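Local coordinates for uncharacterized protein (Bacillus cereus, PDB 4EUY) that is of unknown function but has a thioredoxin-like fold with a CxxC disulfide, consistent with a role in thiol-disulfide exchange, at residues Q18-L23 with L77-K82; F24-N29 with K52-L57. One frame throughout, in Å; residues are numbered along the deposited sequence.

Interaction 1 (Q18-L23 with L77-K82); sequences QQLVLL and LFYNGK
Leu77 and Leu22 face each other as a non-hydrogen-bonded pair of antiparallel strands, and Leu77 illustrates how a sheet residue can lean across to its neighbour. From CB the chain turns with CG anti to the backbone N (chi1 -157°), which carries it toward 20-23. There Leu77 CG lies 4.1 Å from Leu20 CD1. The branch Leu77 CD1 goes further: it packs 3.4 Å from Leu22 CB and also approaches the carbonyl oxygen of Val21. Leu20 makes the reciprocal move, its CD1 resting 4.0 Å from Tyr79 CB and against the carbonyl oxygen of Phe78. Leu77 thus bridges Leu20 and Leu22, and Leu20 passes the contact on to Tyr79, all on one face of the sheet.

Val21 and Phe78 form a hydrogen-bonded pair. Phe78 N gives its hydrogen to Val21 O at 2.8 Å and Val21 N gives one to Phe78 O at 3.0 Å, both nearly straight. Asn80 N reaches Gln19 O at 3.1 Å, but from 45° above the carbonyl plane, as the strand leaves for the type I' turn of Tyr79 to Lys82. Beside that turn the Gln19 amide comes to the edge of the Tyr79 ring, Gln19 NE2 lying 3.8 Å from Tyr79 CE1 with the two planes 56° apart. On the other face, Leu23 brings both methyls to the Phe78 ring, CD1 and CD2 each 4.1 Å from CE2.

The turn folds 74-79 and 82-88 into a beta hairpin, whose first strand pairs antiparallel with 20-27, as in the thioredoxin-like fold. Strand 20-27 is an inner strand, between 50-57 and 74-79; Leu22 bonds through its backbone to Glu51 and Ile53. Helix 31-45 packs on Leu22 through Val40 and Leu44, while Phe103 meets the Tyr79 ring.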
ATOM      1  N   GLN A  18       3.536  12.054  -6.747  1.00175.53           N
ATOM      2  CA  GLN A  18       4.843  11.566  -7.176  1.00168.01           C
ATOM      3  C   GLN A  18       4.631  10.155  -7.871  1.00158.38           C
ATOM      4  O   GLN A  18       5.159   9.153  -7.421  1.00156.16           O
ATOM      5  CB  GLN A  18       5.799  11.461  -6.002  1.00148.43           C
ATOM      6  N   GLN A  19       3.896  10.173  -8.968  1.00142.20           N
ATOM      7  CA  GLN A  19       3.668   8.976  -9.783  1.00134.18           C
ATOM      8  C   GLN A  19       2.932   7.824  -9.094  1.00125.24           C
ATOM      9  O   GLN A  19       1.812   7.983  -8.630  1.00118.56           O
ATOM     10  CB  GLN A  19       4.990   8.464 -10.318  1.00139.92           C
ATOM     11  CG  GLN A  19       4.849   7.209 -11.146  1.00141.87           C
ATOM     12  CD  GLN A  19       5.472   7.350 -12.516  1.00154.17           C
ATOM     13  OE1 GLN A  19       6.281   8.246 -12.757  1.00154.09           O
ATOM     14  NE2 GLN A  19       5.097   6.462 -13.424  1.00160.86           N
ATOM     15  N   LEU A  20       3.550   6.649  -9.011  1.00117.90           N
ATOM     16  CA  LEU A  20       2.907   5.494  -8.379  1.00107.63           C
ATOM     17  C   LEU A  20       3.249   5.282  -6.929  1.00101.12           C
ATOM     18  O   LEU A  20       4.406   5.143  -6.592  1.00103.30           O
ATOM     19  CB  LEU A  20       3.322   4.284  -9.183  1.00110.88           C
ATOM     20  CG  LEU A  20       2.510   3.008  -9.165  1.00108.32           C
ATOM     21  CD1 LEU A  20       1.034   3.287  -9.287  1.00107.35           C
ATOM     22  CD2 LEU A  20       2.969   2.066 -10.244  1.00108.09           C
ATOM     23  N   VAL A  21       2.222   5.220  -6.098  1.00 98.25           N
ATOM     24  CA  VAL A  21       2.369   5.225  -4.637  1.00 87.36           C
ATOM     25  C   VAL A  21       1.414   4.281  -3.960  1.00 77.06           C
ATOM     26  O   VAL A  21       0.290   4.138  -4.372  1.00 76.72           O
ATOM     27  CB  VAL A  21       1.961   6.579  -4.094  1.00 89.19           C
ATOM     28  CG1 VAL A  21       1.988   6.589  -2.566  1.00 85.41           C
ATOM     29  CG2 VAL A  21       2.857   7.627  -4.709  1.00 93.07           C
ATOM     30  N   LEU A  22       1.854   3.679  -2.885  1.00 71.01           N
ATOM     31  CA  LEU A  22       1.112   2.613  -2.298  1.00 71.34           C
ATOM     32  C   LEU A  22       0.924   2.954  -0.820  1.00 69.94           C
ATOM     33  O   LEU A  22       1.909   3.219  -0.112  1.00 67.94           O
ATOM     34  CB  LEU A  22       1.890   1.298  -2.492  1.00 69.91           C
ATOM     35  CG  LEU A  22       1.266   0.110  -1.761  1.00 68.59           C
ATOM     36  CD1 LEU A  22       1.999  -1.177  -2.073  1.00 70.07           C
ATOM     37  CD2 LEU A  22       1.284   0.362  -0.264  1.00 63.12           C
ATOM     38  N   LEU A  23      -0.323   2.964  -0.348  1.00 68.77           N
ATOM     39  CA  LEU A  23      -0.558   3.184   1.083  1.00 67.94           C
ATOM     40  C   LEU A  23      -0.797   1.893   1.730  1.00 68.41           C
ATOM     41  O   LEU A  23      -1.605   1.079   1.244  1.00 70.21           O
ATOM     42  CB  LEU A  23      -1.775   4.016   1.344  1.00 71.37           C
ATOM     43  CG  LEU A  23      -1.400   5.476   1.450  1.00 75.09           C
ATOM     44  CD1 LEU A  23      -0.752   5.908   0.139  1.00 76.27           C
ATOM     45  CD2 LEU A  23      -2.685   6.233   1.738  1.00 75.82           C
ATOM     46  N   LEU A  77      -3.402   1.600  -3.927  1.00 77.07           N
ATOM     47  CA  LEU A  77      -2.417   1.973  -4.885  1.00 77.71           C
ATOM     48  C   LEU A  77      -2.966   3.159  -5.618  1.00 81.91           C
ATOM     49  O   LEU A  77      -4.111   3.123  -6.082  1.00 85.64           O
ATOM     50  CB  LEU A  77      -2.158   0.813  -5.823  1.00 77.09           C
ATOM     51  CG  LEU A  77      -0.809   0.854  -6.515  1.00 77.86           C
ATOM     52  CD1 LEU A  77       0.301   0.993  -5.486  1.00 80.32           C
ATOM     53  CD2 LEU A  77      -0.640  -0.412  -7.324  1.00 77.93           C
ATOM     54  N   PHE A  78      -2.149   4.198  -5.729  1.00 81.24           N
ATOM     55  CA  PHE A  78      -2.532   5.405  -6.406  1.00 85.16           C
ATOM     56  C   PHE A  78      -1.638   5.686  -7.597  1.00 92.41           C
ATOM     57  O   PHE A  78      -0.404   5.584  -7.484  1.00 93.21           O
ATOM     58  CB  PHE A  78      -2.400   6.539  -5.437  1.00 85.69           C
ATOM     59  CG  PHE A  78      -3.438   6.529  -4.373  1.00 86.37           C
ATOM     60  CD1 PHE A  78      -4.695   7.026  -4.621  1.00 91.76           C
ATOM     61  CD2 PHE A  78      -3.175   6.018  -3.123  1.00 85.32           C
ATOM     62  CE1 PHE A  78      -5.669   7.013  -3.631  1.00 90.02           C
ATOM     63  CE2 PHE A  78      -4.148   6.010  -2.131  1.00 82.37           C
ATOM     64  CZ  PHE A  78      -5.390   6.518  -2.380  1.00 81.91           C
ATOM     65  N   TYR A  79      -2.238   6.037  -8.736  1.00 96.09           N
ATOM     66  CA  TYR A  79      -1.438   6.480  -9.863  1.00105.22           C
ATOM     67  C   TYR A  79      -1.787   7.886 -10.171  1.00111.86           C
ATOM     68  O   TYR A  79      -2.943   8.183 -10.412  1.00111.82           O
ATOM     69  CB  TYR A  79      -1.638   5.657 -11.118  1.00111.83           C
ATOM     70  CG  TYR A  79      -0.803   6.175 -12.275  1.00120.31           C
ATOM     71  CD1 TYR A  79       0.579   6.303 -12.161  1.00121.46           C
ATOM     72  CD2 TYR A  79      -1.403   6.542 -13.481  1.00134.99           C
ATOM     73  CE1 TYR A  79       1.344   6.783 -13.207  1.00135.21           C
ATOM     74  CE2 TYR A  79      -0.650   7.025 -14.551  1.00147.85           C
ATOM     75  CZ  TYR A  79       0.726   7.146 -14.411  1.00149.15           C
ATOM     76  OH  TYR A  79       1.481   7.623 -15.470  1.00157.94           O
ATOM     77  N   ASN A  80      -0.767   8.741 -10.184  1.00118.89           N
ATOM     78  CA  ASN A  80      -0.946  10.180 -10.294  1.00123.82           C
ATOM     79  C   ASN A  80      -2.172  10.628  -9.491  1.00118.65           C
ATOM     80  O   ASN A  80      -2.983  11.401  -9.963  1.00124.25           O
ATOM     81  CB  ASN A  80      -1.055  10.603 -11.775  1.00134.84           C
ATOM     82  CG  ASN A  80       0.290  10.641 -12.480  1.00140.52           C
ATOM     83  OD1 ASN A  80       0.981   9.631 -12.586  1.00143.04           O
ATOM     84  ND2 ASN A  80       0.664  11.812 -12.973  1.00148.17           N
ATOM     85  N   GLY A  81      -2.329  10.122  -8.278  1.00114.19           N
ATOM     86  CA  GLY A  81      -3.450  10.549  -7.436  1.00113.45           C
ATOM     87  C   GLY A  81      -4.729   9.733  -7.578  1.00111.87           C
ATOM     88  O   GLY A  81      -5.531   9.680  -6.633  1.00108.97           O
ATOM     89  N   LYS A  82      -4.936   9.110  -8.744  1.00110.58           N
ATOM     90  CA  LYS A  82      -6.115   8.263  -8.973  1.00108.30           C
ATOM     91  C   LYS A  82      -5.901   6.935  -8.231  1.00101.41           C
ATOM     92  O   LYS A  82      -4.785   6.387  -8.270  1.00 99.30           O
ATOM     93  CB  LYS A  82      -6.354   8.037 -10.484  1.00111.53           C
TER

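Interaction 2 (F24-N29 with K52-L57); sequences FIKTEN and KIEILL
Phe24 and Glu54 pair side by side in the parallel ladder, which continues from Leu22 and in which 24-27 serves as donor and acceptor in turn. Phe24 N bonds to Ile53 O, Ile55 N to Phe24 O at 2.8 Å, Lys26 N to Ile55 O, and Leu57 N to Lys26 O at 2.7 Å, all close to straight. The ladder frays at its end, where Glu28 N makes only a weak, bent bond to Leu57 O, 3.3 Å long with an angle of 123° at the hydrogen.

Around this backbone core, the two faces differ in character. On one, Ile25 sends CG2 to Leu57 CD1 at 3.8 Å, the two side chains meeting at a slant, while its CD1 touches that of Ile55. Thr27 belongs to the same face, and its OG1 is held by the carbonyl oxygen of Thr71. On the other face lies Lys26, its CG wedged between the backbone N and the carbonyl carbon (chi1 39°), with an extended chain beyond. Lys26 CG passes 4.0 Å from Leu56 CD1 and meets the edge of the Phe24 ring, in its plane. Lys26 NZ arrives 3.8 Å from Glu54 OE1, a long salt bridge. Leu56 CD1 reaches over to the backbone of Thr27, 3.7 Å from its carbonyl carbon.

Farther out, Lys52 NZ bonds to Glu54 OE2 at 2.8 Å, from above the carboxylate plane, and helix 31-45 brings Leu37 to both Phe24 and Lys26. This is the parallel pair of the beta-alpha-beta unit 20-27, 31-45, 50-57, with the CxxC at the helix start, as in thioredoxins; Lys26 joins the salt-bridge network to the CxxC by touching Cys33. One carboxylate sits between two ammonium groups, its closer partner on its own strand, which would probably stabilise its negative charge.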
ATOM      1  N   PHE A  24      -0.075   1.688   2.815  1.00 66.51           N
ATOM      2  CA  PHE A  24      -0.280   0.522   3.630  1.00 66.86           C
ATOM      3  C   PHE A  24      -0.825   1.054   4.949  1.00 67.93           C
ATOM      4  O   PHE A  24      -0.142   1.833   5.692  1.00 67.24           O
ATOM      5  CB  PHE A  24       1.018  -0.254   3.841  1.00 67.20           C
ATOM      6  CG  PHE A  24       0.811  -1.571   4.519  1.00 69.16           C
ATOM      7  CD1 PHE A  24       0.793  -2.745   3.796  1.00 71.34           C
ATOM      8  CD2 PHE A  24       0.579  -1.632   5.877  1.00 72.88           C
ATOM      9  CE1 PHE A  24       0.557  -3.964   4.423  1.00 74.09           C
ATOM     10  CE2 PHE A  24       0.367  -2.851   6.515  1.00 77.55           C
ATOM     11  CZ  PHE A  24       0.342  -4.020   5.788  1.00 74.07           C
ATOM     12  N   ILE A  25      -2.049   0.648   5.247  1.00 64.48           N
ATOM     13  CA  ILE A  25      -2.719   1.169   6.438  1.00 70.03           C
ATOM     14  C   ILE A  25      -2.925   0.085   7.437  1.00 70.57           C
ATOM     15  O   ILE A  25      -3.400  -1.019   7.084  1.00 66.87           O
ATOM     16  CB  ILE A  25      -4.088   1.777   6.098  1.00 71.87           C
ATOM     17  CG1 ILE A  25      -3.904   2.806   4.941  1.00 70.31           C
ATOM     18  CG2 ILE A  25      -4.695   2.389   7.349  1.00 66.90           C
ATOM     19  CD1 ILE A  25      -5.131   3.635   4.658  1.00 68.08           C
ATOM     20  N   LYS A  26      -2.554   0.377   8.678  1.00 73.37           N
ATOM     21  CA  LYS A  26      -2.641  -0.645   9.709  1.00 80.45           C
ATOM     22  C   LYS A  26      -3.044  -0.072  11.013  1.00 84.88           C
ATOM     23  O   LYS A  26      -3.148   1.142  11.183  1.00 82.14           O
ATOM     24  CB  LYS A  26      -1.330  -1.409   9.870  1.00 87.27           C
ATOM     25  CG  LYS A  26      -0.069  -0.560   9.754  1.00 94.65           C
ATOM     26  CD  LYS A  26       1.154  -1.330  10.258  1.00103.90           C
ATOM     27  CE  LYS A  26       2.462  -0.579  10.006  1.00109.42           C
ATOM     28  NZ  LYS A  26       3.624  -1.274  10.653  1.00117.82           N
ATOM     29  N   THR A  27      -3.291  -0.985  11.940  1.00 91.47           N
ATOM     30  CA  THR A  27      -3.768  -0.660  13.233  1.00 95.33           C
ATOM     31  C   THR A  27      -2.753  -1.121  14.232  1.00103.48           C
ATOM     32  O   THR A  27      -1.977  -2.031  13.962  1.00100.03           O
ATOM     33  CB  THR A  27      -5.106  -1.344  13.405  1.00 98.58           C
ATOM     34  OG1 THR A  27      -6.069  -0.535  12.730  1.00 93.06           O
ATOM     35  CG2 THR A  27      -5.516  -1.527  14.936  1.00119.74           C
ATOM     36  N   GLU A  28      -2.791  -0.502  15.406  1.00120.07           N
ATOM     37  CA  GLU A  28      -1.810  -0.746  16.462  1.00129.82           C
ATOM     38  C   GLU A  28      -1.698  -2.176  16.996  1.00130.08           C
ATOM     39  O   GLU A  28      -0.584  -2.648  17.223  1.00135.38           O
ATOM     40  CB  GLU A  28      -2.024   0.244  17.607  1.00142.57           C
ATOM     41  CG  GLU A  28      -1.741   1.677  17.164  1.00144.64           C
ATOM     42  CD  GLU A  28      -1.300   2.581  18.299  1.00154.48           C
ATOM     43  OE1 GLU A  28      -2.055   2.689  19.293  1.00161.15           O
ATOM     44  OE2 GLU A  28      -0.205   3.187  18.183  1.00152.87           O
ATOM     45  N   ASN A  29      -2.806  -2.875  17.199  1.00128.72           N
ATOM     46  CA  ASN A  29      -2.692  -4.285  17.598  1.00135.34           C
ATOM     47  C   ASN A  29      -3.315  -5.193  16.551  1.00133.00           C
ATOM     48  O   ASN A  29      -4.535  -5.371  16.522  1.00137.06           O
ATOM     49  CB  ASN A  29      -3.290  -4.496  18.985  1.00146.68           C
ATOM     50  CG  ASN A  29      -2.556  -3.695  20.054  1.00155.62           C
ATOM     51  OD1 ASN A  29      -1.365  -3.379  19.904  1.00152.45           O
ATOM     52  ND2 ASN A  29      -3.259  -3.359  21.134  1.00164.33           N
ATOM     53  N   LYS A  52       6.189   3.914  -1.035  1.00 84.41           N
ATOM     54  CA  LYS A  52       5.364   3.434   0.046  1.00 80.65           C
ATOM     55  C   LYS A  52       5.175   4.525   1.082  1.00 79.11           C
ATOM     56  O   LYS A  52       6.132   5.256   1.470  1.00 79.03           O
ATOM     57  CB  LYS A  52       6.015   2.217   0.676  1.00 82.67           C
ATOM     58  CG  LYS A  52       5.285   1.619   1.867  1.00 83.18           C
ATOM     59  CD  LYS A  52       6.084   0.429   2.423  1.00 87.13           C
ATOM     60  CE  LYS A  52       7.421   0.848   3.064  1.00 91.39           C
ATOM     61  NZ  LYS A  52       7.296   1.999   4.025  1.00 92.42           N
ATOM     62  N   ILE A  53       3.926   4.631   1.512  1.00 75.65           N
ATOM     63  CA  ILE A  53       3.589   5.367   2.721  1.00 76.28           C
ATOM     64  C   ILE A  53       2.835   4.480   3.662  1.00 74.26           C
ATOM     65  O   ILE A  53       1.845   3.830   3.276  1.00 73.31           O
ATOM     66  CB  ILE A  53       2.709   6.574   2.424  1.00 76.71           C
ATOM     67  CG1 ILE A  53       3.426   7.464   1.412  1.00 81.53           C
ATOM     68  CG2 ILE A  53       2.463   7.343   3.716  1.00 77.48           C
ATOM     69  CD1 ILE A  53       2.730   8.770   1.114  1.00 81.50           C
ATOM     70  N   GLU A  54       3.289   4.454   4.905  1.00 75.78           N
ATOM     71  CA  GLU A  54       2.591   3.663   5.911  1.00 74.37           C
ATOM     72  C   GLU A  54       1.806   4.562   6.791  1.00 72.52           C
ATOM     73  O   GLU A  54       2.325   5.564   7.286  1.00 73.74           O
ATOM     74  CB  GLU A  54       3.578   2.910   6.761  1.00 77.38           C
ATOM     75  CG  GLU A  54       4.173   1.730   6.043  1.00 79.34           C
ATOM     76  CD  GLU A  54       5.252   1.055   6.839  1.00 87.07           C
ATOM     77  OE1 GLU A  54       5.165   1.068   8.122  1.00 97.21           O
ATOM     78  OE2 GLU A  54       6.187   0.526   6.170  1.00 88.91           O
ATOM     79  N   ILE A  55       0.574   4.181   7.040  1.00 69.32           N
ATOM     80  CA  ILE A  55      -0.189   4.890   8.046  1.00 72.15           C
ATOM     81  C   ILE A  55      -0.573   3.974   9.153  1.00 70.07           C
ATOM     82  O   ILE A  55      -1.248   2.978   8.895  1.00 72.59           O
ATOM     83  CB  ILE A  55      -1.490   5.426   7.478  1.00 74.24           C
ATOM     84  CG1 ILE A  55      -1.194   6.377   6.316  1.00 79.85           C
ATOM     85  CG2 ILE A  55      -2.260   6.124   8.580  1.00 76.69           C
ATOM     86  CD1 ILE A  55      -2.432   6.855   5.568  1.00 77.12           C
ATOM     87  N   LEU A  56      -0.197   4.317  10.373  1.00 70.72           N
ATOM     88  CA  LEU A  56      -0.582   3.534  11.576  1.00 71.87           C
ATOM     89  C   LEU A  56      -1.712   4.226  12.295  1.00 73.84           C
ATOM     90  O   LEU A  56      -1.523   5.323  12.834  1.00 75.04           O
ATOM     91  CB  LEU A  56       0.603   3.446  12.525  1.00 74.94           C
ATOM     92  CG  LEU A  56       0.514   2.590  13.767  1.00 79.01           C
ATOM     93  CD1 LEU A  56       0.023   1.210  13.375  1.00 79.45           C
ATOM     94  CD2 LEU A  56       1.877   2.526  14.460  1.00 81.95           C
ATOM     95  N   LEU A  57      -2.894   3.622  12.270  1.00 75.44           N
ATOM     96  CA  LEU A  57      -4.049   4.172  12.992  1.00 79.03           C
ATOM     97  C   LEU A  57      -4.066   3.651  14.373  1.00 85.45           C
ATOM     98  O   LEU A  57      -3.463   2.631  14.664  1.00 85.24           O
ATOM     99  CB  LEU A  57      -5.358   3.796  12.331  1.00 76.42           C
ATOM    100  CG  LEU A  57      -5.516   4.487  10.983  1.00 73.06           C
ATOM    101  CD1 LEU A  57      -6.711   3.957  10.193  1.00 70.16           C
ATOM    102  CD2 LEU A  57      -5.678   5.956  11.282  1.00 75.73           C
TER

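From the N terminus, the chain enters strand 20-27, whose first half belongs to interaction 1 and whose second half to interaction 2. It then runs through the disulfide-bearing start of helix 31-45 and comes back to run parallel to it in strand 50-57, where interaction 2 closes the beta-alpha-beta unit. Only later, in strand 74-79, does interaction 1 close the longer loop, within which interaction 2 is nested. The contacts lie on opposite edges of strand 20-27, their centres about 16 Å apart, and meet where Leu22 O probably accepts a hydrogen bond from Ile53 N. Together they join the parallel and antiparallel parts of the mixed thioredoxin-like sheet.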